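Local coordinates for protein exonuclease mut-7 homolog (Aedes aegypti, PDB 7JW2) that probably acts as a magnesium-dependent 3'-5' exoribonuclease that trims the 3' ends of Argonaute-bound microRNAs, the present chain being its exonuclease domain, at residues Asp16-Phe21 with Gln70-Asp75; Ile34-Glu39 with Val89-Phe94; Ala56-Val61 with Leu192-Asp197; Leu74-Leu79 with Lys105-Phe110. All blocks are in the same frame, centred on the assembly; numbering follows the deposited sequence.

Contact 1: residues Asp16-Phe21 with Gln70-Asp75; sequences DSKDKF and QLEPLD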
loop_
_atom_site.group_PDB
_atom_site.type_symbol
_atom_site.label_atom_id
_atom_site.label_comp_id
_atom_site.label_asym_id
_atom_site.label_seq_id
_atom_site.Cartn_x
_atom_site.Cartn_y
_atom_site.Cartn_z
ATOM N N ASP A 16 -6.480 7.541 -8.365
ATOM C CA ASP A 16 -6.775 7.109 -9.728
ATOM C C ASP A 16 -5.637 6.289 -10.315
ATOM O O ASP A 16 -5.532 6.153 -11.542
ATOM C CB ASP A 16 -7.104 8.309 -10.632
ATOM C CG ASP A 16 -5.993 9.339 -10.686
ATOM O OD1 ASP A 16 -4.933 9.134 -10.062
ATOM O OD2 ASP A 16 -6.184 10.382 -11.357
ATOM N N SER A 17 -4.799 5.718 -9.460
ATOM C CA SER A 17 -3.643 4.951 -9.890
ATOM C C SER A 17 -3.244 4.038 -8.738
ATOM O O SER A 17 -3.620 4.266 -7.578
ATOM C CB SER A 17 -2.489 5.867 -10.291
ATOM O OG SER A 17 -1.903 6.472 -9.156
ATOM N N LYS A 18 -2.460 3.009 -9.058
ATOM C CA LYS A 18 -2.125 2.017 -8.044
ATOM C C LYS A 18 -1.215 2.610 -6.982
ATOM O O LYS A 18 -1.389 2.313 -5.793
ATOM C CB LYS A 18 -1.506 0.771 -8.690
ATOM C CG LYS A 18 -2.438 -0.431 -8.506
ATOM C CD LYS A 18 -2.211 -1.601 -9.453
ATOM C CE LYS A 18 -3.569 -2.137 -9.900
ATOM N NZ LYS A 18 -3.675 -3.609 -9.933
ATOM N N ASP A 19 -0.274 3.481 -7.362
ATOM C CA ASP A 19 0.569 4.119 -6.356
ATOM C C ASP A 19 -0.256 4.952 -5.390
ATOM O O ASP A 19 0.017 4.957 -4.190
ATOM C CB ASP A 19 1.650 4.981 -7.010
ATOM C CG ASP A 19 1.109 6.021 -7.977
ATOM O OD1 ASP A 19 1.271 7.228 -7.720
ATOM O OD2 ASP A 19 0.532 5.621 -8.984
ATOM N N LYS A 20 -1.279 5.648 -5.881
ATOM C CA LYS A 20 -2.112 6.461 -5.003
ATOM C C LYS A 20 -2.964 5.591 -4.091
ATOM O O LYS A 20 -3.204 5.960 -2.936
ATOM C CB LYS A 20 -2.994 7.404 -5.835
ATOM C CG LYS A 20 -2.200 8.509 -6.512
ATOM C CD LYS A 20 -3.059 9.335 -7.455
ATOM C CE LYS A 20 -2.175 10.229 -8.322
ATOM N NZ LYS A 20 -2.953 10.808 -9.448
ATOM N N PHE A 21 -3.410 4.437 -4.589
ATOM C CA PHE A 21 -4.187 3.501 -3.778
ATOM C C PHE A 21 -3.368 2.977 -2.597
ATOM O O PHE A 21 -3.850 2.936 -1.452
ATOM C CB PHE A 21 -4.665 2.361 -4.676
ATOM C CG PHE A 21 -5.496 1.330 -3.981
ATOM C CD1 PHE A 21 -4.914 0.161 -3.521
ATOM C CD2 PHE A 21 -6.862 1.502 -3.828
ATOM C CE1 PHE A 21 -5.683 -0.805 -2.894
ATOM C CE2 PHE A 21 -7.630 0.534 -3.200
ATOM C CZ PHE A 21 -7.039 -0.614 -2.738
ATOM N N GLN A 70 -8.621 0.878 -12.355
ATOM C CA GLN A 70 -8.313 -0.481 -12.838
ATOM C C GLN A 70 -7.738 -1.369 -11.728
ATOM O O GLN A 70 -6.768 -2.103 -11.923
ATOM C CB GLN A 70 -7.367 -0.437 -14.042
ATOM C CG GLN A 70 -7.867 0.408 -15.210
ATOM C CD GLN A 70 -6.928 0.359 -16.403
ATOM O OE1 GLN A 70 -6.900 -0.626 -17.142
ATOM N NE2 GLN A 70 -6.152 1.423 -16.594
ATOM N N LEU A 71 -8.363 -1.325 -10.559
ATOM C CA LEU A 71 -7.942 -2.144 -9.429
ATOM C C LEU A 71 -8.367 -3.601 -9.619
ATOM O O LEU A 71 -9.403 -3.897 -10.219
ATOM C CB LEU A 71 -8.533 -1.566 -8.146
ATOM C CG LEU A 71 -8.018 -0.153 -7.858
ATOM C CD1 LEU A 71 -8.942 0.573 -6.883
ATOM C CD2 LEU A 71 -6.603 -0.194 -7.315
ATOM N N GLU A 72 -7.556 -4.510 -9.097
ATOM C CA GLU A 72 -7.700 -5.950 -9.272
ATOM C C GLU A 72 -8.119 -6.620 -7.965
ATOM O O GLU A 72 -8.145 -5.976 -6.912
ATOM C CB GLU A 72 -6.379 -6.534 -9.784
ATOM C CG GLU A 72 -6.182 -6.257 -11.261
ATOM C CD GLU A 72 -4.734 -6.154 -11.630
ATOM O OE1 GLU A 72 -4.121 -7.203 -11.897
ATOM O OE2 GLU A 72 -4.207 -5.022 -11.637
ATOM N N PRO A 73 -8.489 -7.915 -7.994
ATOM C CA PRO A 73 -8.966 -8.558 -6.754
ATOM C C PRO A 73 -8.025 -8.413 -5.569
ATOM O O PRO A 73 -8.514 -8.194 -4.460
ATOM C CB PRO A 73 -9.136 -10.024 -7.174
ATOM C CG PRO A 73 -9.529 -9.930 -8.600
ATOM C CD PRO A 73 -8.658 -8.818 -9.153
ATOM N N LEU A 74 -6.701 -8.494 -5.771
ATOM C CA LEU A 74 -5.770 -8.322 -4.656
ATOM C C LEU A 74 -5.910 -6.939 -4.029
ATOM O O LEU A 74 -5.828 -6.800 -2.803
ATOM C CB LEU A 74 -4.333 -8.555 -5.136
ATOM C CG LEU A 74 -3.137 -8.342 -4.192
ATOM C CD1 LEU A 74 -2.730 -6.879 -4.026
ATOM C CD2 LEU A 74 -3.390 -8.980 -2.863
ATOM N N ASP A 75 -6.096 -5.904 -4.853
ATOM C CA ASP A 75 -6.194 -4.546 -4.320
ATOM C C ASP A 75 -7.444 -4.383 -3.464
ATOM O O ASP A 75 -7.386 -3.845 -2.343
ATOM C CB ASP A 75 -6.191 -3.533 -5.477
ATOM C CG ASP A 75 -4.981 -3.682 -6.384
ATOM O OD1 ASP A 75 -3.836 -3.760 -5.890
ATOM O OD2 ASP A 75 -5.164 -3.722 -7.624
HETATM O O HOH W 1 -1.841 -4.568 -7.598
#

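Contact 2: residues Ile34-Glu39 with Val89-Phe94; sequences IAFASE and VLKLSF. Unlike the reference sequence in segment 34-39: A37 (reference Asp).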
loop_
_atom_site.group_PDB
_atom_site.type_symbol
_atom_site.label_atom_id
_atom_site.label_comp_id
_atom_site.label_asym_id
_atom_site.label_seq_id
_atom_site.Cartn_x
_atom_site.Cartn_y
_atom_site.Cartn_z
ATOM N N ILE A 34 -12.745 5.943 10.534
ATOM C CA ILE A 34 -12.855 6.289 9.118
ATOM C C ILE A 34 -14.337 6.409 8.800
ATOM O O ILE A 34 -15.164 5.670 9.335
ATOM C CB ILE A 34 -12.221 5.220 8.192
ATOM C CG1 ILE A 34 -10.789 4.940 8.611
ATOM C CG2 ILE A 34 -12.264 5.638 6.703
ATOM C CD1 ILE A 34 -9.879 5.998 8.242
ATOM N N ALA A 35 -14.679 7.326 7.908
ATOM C CA ALA A 35 -16.036 7.399 7.394
ATOM C C ALA A 35 -16.027 6.996 5.928
ATOM O O ALA A 35 -15.040 7.214 5.228
ATOM C CB ALA A 35 -16.611 8.807 7.564
ATOM N N PHE A 36 -17.115 6.386 5.466
ATOM C CA PHE A 36 -17.157 6.005 4.055
ATOM C C PHE A 36 -18.511 6.306 3.437
ATOM O O PHE A 36 -19.552 6.345 4.108
ATOM C CB PHE A 36 -16.767 4.525 3.824
ATOM C CG PHE A 36 -17.782 3.513 4.276
ATOM C CD1 PHE A 36 -18.788 3.063 3.435
ATOM C CD2 PHE A 36 -17.670 2.946 5.531
ATOM C CE1 PHE A 36 -19.702 2.100 3.868
ATOM C CE2 PHE A 36 -18.562 1.977 5.970
ATOM C CZ PHE A 36 -19.580 1.552 5.141
ATOM N N ALA A 37 -18.460 6.515 2.123
ATOM C CA ALA A 37 -19.608 6.752 1.259
ATOM C C ALA A 37 -19.203 6.342 -0.150
ATOM O O ALA A 37 -18.042 6.005 -0.407
ATOM C CB ALA A 37 -20.053 8.217 1.310
ATOM N N SER A 38 -20.174 6.363 -1.069
ATOM C CA SER A 38 -19.889 5.959 -2.440
ATOM C C SER A 38 -20.843 6.657 -3.389
ATOM O O SER A 38 -21.923 7.113 -2.995
ATOM C CB SER A 38 -19.969 4.438 -2.605
ATOM O OG SER A 38 -21.270 3.947 -2.370
ATOM N N GLU A 39 -20.414 6.741 -4.650
ATOM C CA GLU A 39 -21.236 7.280 -5.722
ATOM C C GLU A 39 -21.316 6.260 -6.847
ATOM O O GLU A 39 -20.321 5.613 -7.192
ATOM C CB GLU A 39 -20.688 8.617 -6.272
ATOM C CG GLU A 39 -20.366 9.693 -5.229
ATOM C CD GLU A 39 -21.526 10.012 -4.312
ATOM O OE1 GLU A 39 -21.268 10.379 -3.140
ATOM O OE2 GLU A 39 -22.701 9.902 -4.747
ATOM N N VAL A 89 -11.038 -0.887 13.990
ATOM C CA VAL A 89 -11.191 0.392 13.302
ATOM C C VAL A 89 -12.679 0.696 13.194
ATOM O O VAL A 89 -13.443 -0.101 12.643
ATOM C CB VAL A 89 -10.539 0.381 11.910
ATOM C CG1 VAL A 89 -10.588 1.773 11.299
ATOM C CG2 VAL A 89 -9.119 -0.150 12.000
ATOM N N LEU A 90 -13.097 1.819 13.766
ATOM C CA LEU A 90 -14.482 2.267 13.625
ATOM C C LEU A 90 -14.711 2.838 12.226
ATOM O O LEU A 90 -13.957 3.704 11.784
ATOM C CB LEU A 90 -14.805 3.319 14.690
ATOM C CG LEU A 90 -16.190 3.962 14.602
ATOM C CD1 LEU A 90 -17.295 2.929 14.780
ATOM C CD2 LEU A 90 -16.333 5.077 15.625
ATOM N N LYS A 91 -15.732 2.340 11.535
ATOM C CA LYS A 91 -16.178 2.912 10.266
ATOM C C LYS A 91 -17.528 3.580 10.479
ATOM O O LYS A 91 -18.435 2.978 11.063
ATOM C CB LYS A 91 -16.303 1.854 9.158
ATOM C CG LYS A 91 -15.010 1.514 8.402
ATOM C CD LYS A 91 -14.081 0.619 9.256
ATOM C CE LYS A 91 -14.773 -0.668 9.695
ATOM N NZ LYS A 91 -13.829 -1.633 10.397
ATOM N N LEU A 92 -17.654 4.825 10.033
ATOM C CA LEU A 92 -18.923 5.542 10.084
ATOM C C LEU A 92 -19.572 5.514 8.712
ATOM O O LEU A 92 -18.883 5.625 7.696
ATOM C CB LEU A 92 -18.720 6.990 10.512
ATOM C CG LEU A 92 -18.047 7.226 11.852
ATOM C CD1 LEU A 92 -17.784 8.699 12.040
ATOM C CD2 LEU A 92 -18.908 6.681 12.969
ATOM N N SER A 93 -20.896 5.392 8.697
ATOM C CA SER A 93 -21.656 5.259 7.461
ATOM C C SER A 93 -23.073 5.741 7.725
ATOM O O SER A 93 -23.459 5.992 8.866
ATOM C CB SER A 93 -21.648 3.799 7.002
ATOM O OG SER A 93 -22.320 3.008 7.979
ATOM N N PHE A 94 -23.843 5.895 6.650
ATOM C CA PHE A 94 -25.276 6.151 6.766
ATOM C C PHE A 94 -25.997 5.103 5.930
ATOM O O PHE A 94 -25.765 5.008 4.722
ATOM C CB PHE A 94 -25.633 7.575 6.311
ATOM C CG PHE A 94 -27.025 8.015 6.714
ATOM C CD1 PHE A 94 -28.137 7.647 5.955
ATOM C CD2 PHE A 94 -27.222 8.795 7.849
ATOM C CE1 PHE A 94 -29.418 8.057 6.335
ATOM C CE2 PHE A 94 -28.505 9.199 8.227
ATOM C CZ PHE A 94 -29.591 8.825 7.468
HETATM O O HOH W 2 -22.246 5.706 4.162
#

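Contact 3: residues Ala56-Val61 with Leu192-Asp197; sequences ATWDDV and LLEIYD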
loop_
_atom_site.group_PDB
_atom_site.type_symbol
_atom_site.label_atom_id
_atom_site.label_comp_id
_atom_site.label_asym_id
_atom_site.label_seq_id
_atom_site.Cartn_x
_atom_site.Cartn_y
_atom_site.Cartn_z
ATOM N N ALA A 56 -12.863 8.919 4.460
ATOM C CA ALA A 56 -12.467 10.143 5.147
ATOM C C ALA A 56 -11.884 9.853 6.524
ATOM O O ALA A 56 -12.432 9.049 7.280
ATOM C CB ALA A 56 -13.666 11.086 5.308
ATOM N N THR A 57 -10.804 10.546 6.847
ATOM C CA THR A 57 -10.292 10.659 8.212
ATOM C C THR A 57 -10.459 12.105 8.652
ATOM O O THR A 57 -10.864 12.967 7.873
ATOM C CB THR A 57 -8.819 10.258 8.290
ATOM O OG1 THR A 57 -8.016 11.335 7.795
ATOM C CG2 THR A 57 -8.536 9.028 7.454
ATOM N N TRP A 58 -10.118 12.391 9.913
ATOM C CA TRP A 58 -10.210 13.776 10.353
ATOM C C TRP A 58 -9.263 14.693 9.592
ATOM O O TRP A 58 -9.457 15.916 9.605
ATOM C CB TRP A 58 -9.918 13.879 11.850
ATOM C CG TRP A 58 -11.069 13.496 12.705
ATOM C CD1 TRP A 58 -11.136 12.438 13.552
ATOM C CD2 TRP A 58 -12.331 14.166 12.794
ATOM N NE1 TRP A 58 -12.354 12.413 14.181
ATOM C CE2 TRP A 58 -13.114 13.455 13.723
ATOM C CE3 TRP A 58 -12.872 15.299 12.182
ATOM C CZ2 TRP A 58 -14.405 13.833 14.053
ATOM C CZ3 TRP A 58 -14.154 15.681 12.519
ATOM C CH2 TRP A 58 -14.907 14.948 13.443
ATOM N N ASP A 59 -8.248 14.135 8.921
ATOM C CA ASP A 59 -7.202 14.932 8.296
ATOM C C ASP A 59 -7.178 14.872 6.778
ATOM O O ASP A 59 -6.560 15.741 6.163
ATOM C CB ASP A 59 -5.823 14.495 8.814
ATOM C CG ASP A 59 -5.671 14.712 10.296
ATOM O OD1 ASP A 59 -5.988 15.824 10.752
ATOM O OD2 ASP A 59 -5.235 13.777 10.998
ATOM N N ASP A 60 -7.804 13.866 6.165
ATOM C CA ASP A 60 -7.702 13.653 4.727
ATOM C C ASP A 60 -8.973 12.986 4.230
ATOM O O ASP A 60 -9.598 12.199 4.943
ATOM C CB ASP A 60 -6.500 12.760 4.347
ATOM C CG ASP A 60 -5.155 13.398 4.671
ATOM O OD1 ASP A 60 -4.641 13.195 5.797
ATOM O OD2 ASP A 60 -4.606 14.085 3.785
ATOM N N VAL A 61 -9.326 13.262 2.977
ATOM C CA VAL A 61 -10.384 12.524 2.301
ATOM C C VAL A 61 -9.808 11.920 1.033
ATOM O O VAL A 61 -9.147 12.618 0.254
ATOM C CB VAL A 61 -11.596 13.410 1.973
ATOM C CG1 VAL A 61 -12.680 12.563 1.336
ATOM C CG2 VAL A 61 -12.124 14.072 3.241
ATOM N N LEU A 192 -19.867 12.736 7.994
ATOM C CA LEU A 192 -20.220 11.680 8.935
ATOM C C LEU A 192 -19.355 11.761 10.184
ATOM O O LEU A 192 -19.847 11.520 11.299
ATOM C CB LEU A 192 -20.075 10.311 8.264
ATOM C CG LEU A 192 -20.835 10.149 6.944
ATOM C CD1 LEU A 192 -20.548 8.762 6.379
ATOM C CD2 LEU A 192 -22.330 10.384 7.134
ATOM N N LEU A 193 -18.078 12.134 10.024
ATOM C CA LEU A 193 -17.215 12.323 11.193
ATOM C C LEU A 193 -17.721 13.468 12.051
ATOM O O LEU A 193 -17.776 13.354 13.285
ATOM C CB LEU A 193 -15.773 12.600 10.770
ATOM C CG LEU A 193 -15.050 11.499 9.983
ATOM C CD1 LEU A 193 -13.892 12.099 9.228
ATOM C CD2 LEU A 193 -14.539 10.409 10.932
ATOM N N GLU A 194 -18.093 14.578 11.415
ATOM C CA GLU A 194 -18.611 15.731 12.151
ATOM C C GLU A 194 -19.926 15.409 12.851
ATOM O O GLU A 194 -20.161 15.868 13.978
ATOM C CB GLU A 194 -18.794 16.914 11.197
ATOM C CG GLU A 194 -17.541 17.300 10.437
ATOM C CD GLU A 194 -17.827 18.300 9.334
ATOM O OE1 GLU A 194 -18.550 17.940 8.381
ATOM O OE2 GLU A 194 -17.310 19.437 9.408
ATOM N N ILE A 195 -20.794 14.621 12.207
ATOM C CA ILE A 195 -22.041 14.196 12.842
ATOM C C ILE A 195 -21.757 13.353 14.083
ATOM O O ILE A 195 -22.319 13.597 15.159
ATOM C CB ILE A 195 -22.922 13.436 11.839
ATOM C CG1 ILE A 195 -23.562 14.408 10.844
ATOM C CG2 ILE A 195 -23.982 12.646 12.555
ATOM C CD1 ILE A 195 -24.152 13.704 9.644
ATOM N N TYR A 196 -20.898 12.336 13.954
ATOM C CA TYR A 196 -20.600 11.490 15.108
ATOM C C TYR A 196 -20.058 12.316 16.263
ATOM O O TYR A 196 -20.446 12.111 17.425
ATOM C CB TYR A 196 -19.605 10.382 14.722
ATOM C CG TYR A 196 -19.426 9.402 15.856
ATOM C CD1 TYR A 196 -20.405 8.458 16.136
ATOM C CD2 TYR A 196 -18.317 9.459 16.684
ATOM C CE1 TYR A 196 -20.282 7.580 17.201
ATOM C CE2 TYR A 196 -18.187 8.580 17.758
ATOM C CZ TYR A 196 -19.177 7.643 17.997
ATOM O OH TYR A 196 -19.078 6.760 19.055
ATOM N N ASP A 197 -19.163 13.254 15.963
ATOM C CA ASP A 197 -18.571 14.084 17.010
ATOM C C ASP A 197 -19.639 14.907 17.726
ATOM O O ASP A 197 -19.620 15.029 18.958
ATOM C CB ASP A 197 -17.498 14.977 16.391
ATOM C CG ASP A 197 -16.854 15.901 17.390
ATOM O OD1 ASP A 197 -15.945 15.449 18.113
ATOM O OD2 ASP A 197 -17.244 17.083 17.437
#

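Contact 4: residues Leu74-Leu79 with Lys105-Phe110; sequences LDWAAL and KALPSF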
loop_
_atom_site.group_PDB
_atom_site.type_symbol
_atom_site.label_atom_id
_atom_site.label_comp_id
_atom_site.label_asym_id
_atom_site.label_seq_id
_atom_site.Cartn_x
_atom_site.Cartn_y
_atom_site.Cartn_z
ATOM N N LEU A 74 -6.701 -8.494 -5.771
ATOM C CA LEU A 74 -5.770 -8.322 -4.656
ATOM C C LEU A 74 -5.910 -6.939 -4.029
ATOM O O LEU A 74 -5.828 -6.800 -2.803
ATOM C CB LEU A 74 -4.333 -8.555 -5.136
ATOM C CG LEU A 74 -3.137 -8.342 -4.192
ATOM C CD1 LEU A 74 -2.730 -6.879 -4.026
ATOM C CD2 LEU A 74 -3.390 -8.980 -2.863
ATOM N N ASP A 75 -6.096 -5.904 -4.853
ATOM C CA ASP A 75 -6.194 -4.546 -4.320
ATOM C C ASP A 75 -7.444 -4.383 -3.464
ATOM O O ASP A 75 -7.386 -3.845 -2.343
ATOM C CB ASP A 75 -6.191 -3.533 -5.477
ATOM C CG ASP A 75 -4.981 -3.682 -6.384
ATOM O OD1 ASP A 75 -3.836 -3.760 -5.890
ATOM O OD2 ASP A 75 -5.164 -3.722 -7.624
ATOM N N TRP A 76 -8.587 -4.862 -3.961
ATOM C CA TRP A 76 -9.822 -4.781 -3.188
ATOM C C TRP A 76 -9.754 -5.655 -1.946
ATOM O O TRP A 76 -10.233 -5.262 -0.881
ATOM C CB TRP A 76 -11.027 -5.162 -4.054
ATOM C CG TRP A 76 -11.302 -4.147 -5.123
ATOM C CD1 TRP A 76 -11.233 -4.332 -6.476
ATOM C CD2 TRP A 76 -11.673 -2.779 -4.919
ATOM N NE1 TRP A 76 -11.554 -3.156 -7.128
ATOM C CE2 TRP A 76 -11.820 -2.192 -6.191
ATOM C CE3 TRP A 76 -11.901 -1.996 -3.781
ATOM C CZ2 TRP A 76 -12.184 -0.857 -6.354
ATOM C CZ3 TRP A 76 -12.262 -0.672 -3.948
ATOM C CH2 TRP A 76 -12.396 -0.116 -5.227
ATOM N N ALA A 77 -9.140 -6.834 -2.048
ATOM C CA ALA A 77 -9.002 -7.667 -0.866
ATOM C C ALA A 77 -8.132 -6.986 0.181
ATOM O O ALA A 77 -8.375 -7.131 1.388
ATOM C CB ALA A 77 -8.423 -9.025 -1.265
ATOM N N ALA A 78 -7.130 -6.224 -0.253
ATOM C CA ALA A 78 -6.266 -5.535 0.698
ATOM C C ALA A 78 -7.015 -4.414 1.406
ATOM O O ALA A 78 -6.813 -4.187 2.605
ATOM C CB ALA A 78 -5.025 -4.988 -0.002
ATOM N N LEU A 79 -7.889 -3.711 0.693
ATOM C CA LEU A 79 -8.693 -2.672 1.327
ATOM C C LEU A 79 -9.694 -3.277 2.303
ATOM O O LEU A 79 -9.886 -2.762 3.417
ATOM C CB LEU A 79 -9.415 -1.848 0.257
ATOM C CG LEU A 79 -10.292 -0.705 0.775
ATOM C CD1 LEU A 79 -9.443 0.290 1.555
ATOM C CD2 LEU A 79 -11.004 -0.030 -0.384
ATOM N N LYS A 105 -22.152 -7.418 -5.713
ATOM C CA LYS A 105 -22.417 -7.725 -7.107
ATOM C C LYS A 105 -21.604 -6.858 -8.055
ATOM O O LYS A 105 -21.154 -7.347 -9.093
ATOM C CB LYS A 105 -23.918 -7.572 -7.416
ATOM C CG LYS A 105 -24.931 -8.009 -6.310
ATOM C CD LYS A 105 -24.486 -9.164 -5.384
ATOM C CE LYS A 105 -25.566 -9.623 -4.409
ATOM N NZ LYS A 105 -24.919 -10.136 -3.150
ATOM N N ALA A 106 -21.367 -5.592 -7.701
ATOM C CA ALA A 106 -20.648 -4.686 -8.588
ATOM C C ALA A 106 -19.135 -4.806 -8.448
ATOM O O ALA A 106 -18.402 -4.612 -9.425
ATOM C CB ALA A 106 -21.081 -3.243 -8.311
ATOM N N LEU A 107 -18.653 -5.111 -7.249
ATOM C CA LEU A 107 -17.223 -5.172 -6.953
ATOM C C LEU A 107 -17.000 -6.371 -6.051
ATOM O O LEU A 107 -16.723 -6.226 -4.856
ATOM C CB LEU A 107 -16.755 -3.893 -6.255
ATOM C CG LEU A 107 -16.395 -2.595 -6.962
ATOM C CD1 LEU A 107 -15.800 -1.666 -5.897
ATOM C CD2 LEU A 107 -15.418 -2.797 -8.098
ATOM N N PRO A 108 -17.142 -7.586 -6.587
ATOM C CA PRO A 108 -17.249 -8.756 -5.700
ATOM C C PRO A 108 -16.018 -9.016 -4.845
ATOM O O PRO A 108 -16.164 -9.585 -3.757
ATOM C CB PRO A 108 -17.515 -9.907 -6.681
ATOM C CG PRO A 108 -18.154 -9.233 -7.869
ATOM C CD PRO A 108 -17.422 -7.930 -7.993
ATOM N N SER A 109 -14.819 -8.616 -5.293
ATOM C CA SER A 109 -13.613 -8.819 -4.490
ATOM C C SER A 109 -13.539 -7.887 -3.286
ATOM O O SER A 109 -12.789 -8.171 -2.352
ATOM C CB SER A 109 -12.370 -8.623 -5.353
ATOM O OG SER A 109 -12.344 -9.559 -6.409
ATOM N N PHE A 110 -14.296 -6.782 -3.291
ATOM C CA PHE A 110 -14.358 -5.854 -2.161
ATOM C C PHE A 110 -15.420 -6.394 -1.216
ATOM O O PHE A 110 -16.549 -5.899 -1.135
ATOM C CB PHE A 110 -14.669 -4.438 -2.640
ATOM C CG PHE A 110 -14.644 -3.404 -1.545
ATOM C CD1 PHE A 110 -13.629 -3.385 -0.605
ATOM C CD2 PHE A 110 -15.662 -2.458 -1.441
ATOM C CE1 PHE A 110 -13.614 -2.441 0.414
ATOM C CE2 PHE A 110 -15.641 -1.506 -0.425
ATOM C CZ PHE A 110 -14.617 -1.503 0.500
#

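Contact 1: residues Asp16-Phe21 with Gln70-Asp75
With CG anti to the backbone N (chi1 -179°), F21 presents its ring to L71 and D75, while bends at chi3 and chi4 bring the K18 chain round to the D75 carboxylate. L71 CD2 sits over one ring face, 4.0 Å from the F21 centroid, a CH-pi contact; D75 O meets the rim near the ring plane, 3.3 Å from F21 CZ. The K18 NZ–D75 OD2 salt bridge measures 2.7 Å, although the exact place of this ammonium is doubtful. A water links it to D75 OD1. D75 OD2 also accepts E72 N, the backbone amide just before helix 73-84, on its anti side at 2.9 Å with an N-H...O angle of 172°. The contact thus joins the first turns of helices 18-28 and 73-84. F21 packs further on L79 and on V15 of edge strand 12-15, while E72 forms a salt bridge with K81 of the second subunit.

Contact 2: residues Ile34-Glu39 with Val89-Phe94
The F36 ring carries S93 CB over one face, a CH-pi contact with 4.0 Å from CB to the ring centroid, and K91 CB in plane at its edge, 3.9 Å from F36 CE2. F84 adds an edge-to-face ring partner. A chi1 of 72° sets F36 CG between its own backbone N and carbonyl carbon, swinging the ring across to strand 90-93. Beneath it the backbones run parallel in the central sheet of this RNase H-like domain: I34 uses both its N and its O toward strand 90-93, N donating to L90 O at 2.8 Å and O accepting L92 N at 2.7 Å, and F36 N continues the ladder to L92 O at 2.9 Å. A35 CB and L92 CB lie 4.1 Å apart on the sheet face that helix 179-205 covers. Farther along strand 33-40, E39 probably belongs to the first acidic motif of a DEDD-type exonuclease; A37 differs from the aspartate of the reference sequence. On the face of I34, the folded K91 chain returns NZ to V89 O at 2.7 Å, and the carbonyls of V83, F84 and S120 accept from it too. Four carbonyl dipoles around a buried amine would be expected to stabilise its protonated, charged form.

Contact 3: residues Ala56-Val61 with Leu192-Asp197
W58 and L193 run antiparallel past one another, the indole lying flat against the root of the leucine. L193 CB stands over one face of the six-membered ring, 3.7 Å from its centroid and 14° off the normal, a CH-pi contact displaced slightly to the rim. At the outer end of the indole W58 CH2 comes within 3.3 Å of L193 O, and D197 CB, one helical turn on, meets the edge of the ring 3.9 Å from that same CH2. The carboxylate of D197 is engaged with K201, and its methylene meets the tryptophan. L193 has CG anti to its carbonyl carbon (chi1 -62°), which sends CD1 past the indole and on to the backbone of the turn, 3.4 Å from T57 O, with A56 CB 4.1 Å from CD1. Here the tight hairpin between strands 50-56 and 61-65 meets helix 179-205, the long helix laid over one face of the sheet in this RNase H-like fold. The turn is locked from within by an ST motif: T57 OG1 accepts from both D59 N and D60 N at 3.0 Å, while T57 N donates to D60 O at 2.8 Å. On its far side D60 OD2 takes hydrogen bonds from H11 and H13, and E194, beside W58 on the helix, reaches H3 of the N-terminal arm.

Contact 4: residues Leu74-Leu79 with Lys105-Phe110
F110 N donates to L107 O over 2.9 Å, closing a type I beta turn that sets both residues against W76. The turn ends helix 96-106, and in this RNase H-like domain it packs on helix 73-84 by apolar contact, with no hydrogen bond crossing between the segments. W76 is the central piece. Its CG lies anti to the carbonyl carbon (chi1 -68°), standing the indole up beside the turn, and L107 CD1 covers one face, 3.9 Å from the centroid of the six-membered ring and 17° off its normal. The other branch of the leucine reaches along to the pyrrole part, CD2 lying 4.0 Å from W76 NE1. F110 approaches from the same side of the indole but is canted to it: the planes make 48°, and the nearest carbons, W76 CE3 and F110 CG, are 3.8 Å apart. Lower down, S109 CB rests 3.9 Å from W76 CB where the turn passes the helix backbone. Strand side chains I53 and I64 also touch W76, wedging the indole between the turn and the sheet, while F84 meets the F110 ring edge-to-face and F103 also touches it. One turn further along the helix, L79 completes the fit with a branch tip, its CD2 lying 3.6 Å from F110 CE1.

Overall arrangement
The four contacts fall into two pairs. Contacts 1 and 4, centres 10 Å apart, share L74 and D75, and both use helix 73-84: L71 CB lies 3.6 Å from W76 NE1, and P73 CB 3.3 Å from S109 OG. Both touch the second subunit. Contacts 2 and 3, 9 Å apart between centres, are joined through the sheet, where A35 O and A56 N are 2.9 Å apart in a probable hydrogen bond. Contact 2 lies about 3 Å from the centre of the chain, on the strand carrying E39, a probable metal-site residue. Contacts 3 and 4 flank the chain's centre on opposite sides, with centres 24 Å apart.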